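Local atomic coordinates of delta toxin (PDB entry 2YGT), a protein that probably acts as a haemolytic enterotoxin of Clostridium perfringens that forms beta-barrel pores in the membranes of target cells. Residues G85-P90 against S219-G224. Numbering follows the deposited sequence.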
loop_
_atom_site.group_PDB
_atom_site.type_symbol
_atom_site.label_atom_id
_atom_site.label_comp_id
_atom_site.label_asym_id
_atom_site.label_seq_id
_atom_site.Cartn_x
_atom_site.Cartn_y
_atom_site.Cartn_z
ATOM N N GLY A 85 15.311 -13.872 24.329
ATOM C CA GLY A 85 15.447 -12.752 23.417
ATOM C C GLY A 85 14.148 -12.404 22.711
ATOM O O GLY A 85 13.278 -13.257 22.530
ATOM N N VAL A 86 14.017 -11.146 22.309
ATOM C CA VAL A 86 12.795 -10.679 21.669
ATOM C C VAL A 86 13.086 -9.947 20.368
ATOM O O VAL A 86 13.966 -9.087 20.308
ATOM C CB VAL A 86 11.998 -9.729 22.591
ATOM C CG1 VAL A 86 10.727 -9.253 21.893
ATOM C CG2 VAL A 86 11.672 -10.409 23.915
ATOM N N MET A 87 12.347 -10.300 19.323
ATOM C CA MET A 87 12.399 -9.561 18.072
ATOM C C MET A 87 11.021 -8.998 17.759
ATOM O O MET A 87 10.107 -9.738 17.396
ATOM C CB MET A 87 12.869 -10.453 16.922
ATOM C CG MET A 87 12.749 -9.797 15.557
ATOM S SD MET A 87 13.019 -10.939 14.188
ATOM C CE MET A 87 12.384 -9.978 12.818
ATOM N N ARG A 88 10.870 -7.689 17.917
ATOM C CA ARG A 88 9.624 -7.022 17.557
ATOM C C ARG A 88 9.590 -6.774 16.055
ATOM O O ARG A 88 10.561 -6.287 15.477
ATOM C CB ARG A 88 9.460 -5.725 18.354
ATOM C CG ARG A 88 9.308 -5.981 19.846
ATOM C CD ARG A 88 9.314 -4.707 20.673
ATOM N NE ARG A 88 8.148 -3.872 20.411
ATOM C CZ ARG A 88 7.638 -3.011 21.287
ATOM N NH1 ARG A 88 8.184 -2.885 22.491
ATOM N NH2 ARG A 88 6.578 -2.284 20.964
ATOM N N TRP A 89 8.474 -7.126 15.422
ATOM C CA TRP A 89 8.377 -7.091 13.967
ATOM C C TRP A 89 6.956 -6.752 13.498
ATOM O O TRP A 89 5.989 -6.962 14.233
ATOM C CB TRP A 89 8.834 -8.436 13.382
ATOM C CG TRP A 89 7.933 -9.583 13.746
ATOM C CD1 TRP A 89 7.790 -10.155 14.978
ATOM C CD2 TRP A 89 7.049 -10.295 12.869
ATOM N NE1 TRP A 89 6.872 -11.176 14.922
ATOM C CE2 TRP A 89 6.401 -11.282 13.638
ATOM C CE3 TRP A 89 6.743 -10.193 11.507
ATOM C CZ2 TRP A 89 5.465 -12.160 13.095
ATOM C CZ3 TRP A 89 5.812 -11.068 10.967
ATOM C CH2 TRP A 89 5.184 -12.040 11.761
ATOM N N PRO A 90 6.828 -6.227 12.267
ATOM C CA PRO A 90 5.521 -5.838 11.729
ATOM C C PRO A 90 4.827 -7.019 11.063
ATOM O O PRO A 90 5.095 -7.309 9.897
ATOM C CB PRO A 90 5.878 -4.800 10.651
ATOM C CG PRO A 90 7.401 -4.803 10.545
ATOM C CD PRO A 90 7.889 -6.010 11.274
ATOM N N SER A 219 12.453 -7.220 3.285
ATOM C CA SER A 219 12.781 -5.817 3.501
ATOM C C SER A 219 11.656 -5.110 4.260
ATOM O O SER A 219 11.854 -4.036 4.833
ATOM C CB SER A 219 13.056 -5.111 2.173
ATOM O OG SER A 219 12.012 -5.339 1.248
ATOM N N LEU A 220 10.474 -5.721 4.265
ATOM C CA LEU A 220 9.351 -5.200 5.033
ATOM C C LEU A 220 9.611 -5.311 6.535
ATOM O O LEU A 220 8.993 -4.606 7.332
ATOM C CB LEU A 220 8.056 -5.925 4.658
ATOM C CG LEU A 220 7.270 -5.328 3.488
ATOM C CD1 LEU A 220 8.125 -5.251 2.226
ATOM C CD2 LEU A 220 5.995 -6.117 3.235
ATOM N N ILE A 221 10.527 -6.197 6.914
ATOM C CA ILE A 221 10.865 -6.387 8.319
ATOM C C ILE A 221 12.108 -5.595 8.724
ATOM O O ILE A 221 12.160 -5.025 9.814
ATOM C CB ILE A 221 11.065 -7.881 8.662
ATOM C CG1 ILE A 221 9.723 -8.615 8.640
ATOM C CG2 ILE A 221 11.727 -8.036 10.020
ATOM C CD1 ILE A 221 9.835 -10.110 8.865
ATOM N N THR A 222 13.105 -5.555 7.846
ATOM C CA THR A 222 14.353 -4.863 8.154
ATOM C C THR A 222 14.249 -3.351 7.950
ATOM O O THR A 222 14.870 -2.578 8.680
ATOM C CB THR A 222 15.535 -5.405 7.316
ATOM O OG1 THR A 222 15.222 -5.317 5.920
ATOM C CG2 THR A 222 15.839 -6.859 7.680
ATOM N N GLY A 223 13.469 -2.933 6.957
ATOM C CA GLY A 223 13.334 -1.522 6.640
ATOM C C GLY A 223 11.930 -0.987 6.852
ATOM O O GLY A 223 11.707 -0.111 7.690
ATOM N N GLY A 224 10.981 -1.514 6.085
ATOM C CA GLY A 224 9.602 -1.070 6.155
ATOM C C GLY A 224 8.847 -1.372 4.875
ATOM O O GLY A 224 9.415 -1.898 3.914
#
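The side chain of Ile221, in the short helix 219-222, touches Met87, Trp89 and Pro90 of the strand: its CG2 methyl meets Met87, while the CG1-CD1 branch meets Pro90 and then Trp89. At CB the chain forks. The CG2 methyl lies 3.5 Å from the CE methyl of Met87; the methionine arrives fully extended, all three of its side-chain torsions near 180°, and crosses the isoleucine at about a right angle. The other branch starts at CG1, which lies 4.1 Å from CD of the Pro90 ring, and runs straight on (chi2 176°) to CD1. That terminal methyl ends obliquely to the Trp89 indole, 4.1 Å from CE3 on its six-membered ring. The contact thus joins strand 84-99, part of an antiparallel sheet in this beta-rich pore-forming toxin of the aerolysin family, to the single helical turn just ahead of strand 224-235, which belongs to a second sheet. Trp89 NE1 is hydrogen-bonded to Asn267 OD1, and the rings of Phe177 and Phe198 meet the indole edge-to-face, so the hydrogen bond and the two phenylalanines probably do more than the isoleucine to set the plane of the indole. Next to it, CG of Pro90 sits 3.6 Å from the carbonyl O of Leu220, an oxygen that is also hydrogen-bonded to Tyr93 OH. No hydrogen bond links the two segments, and the five touching residues are buried. Within the turn, Ser219 O accepts from both Gly223 N and Gly224 N, each at 2.9 Å, and Gly224 leaves the helix with positive phi.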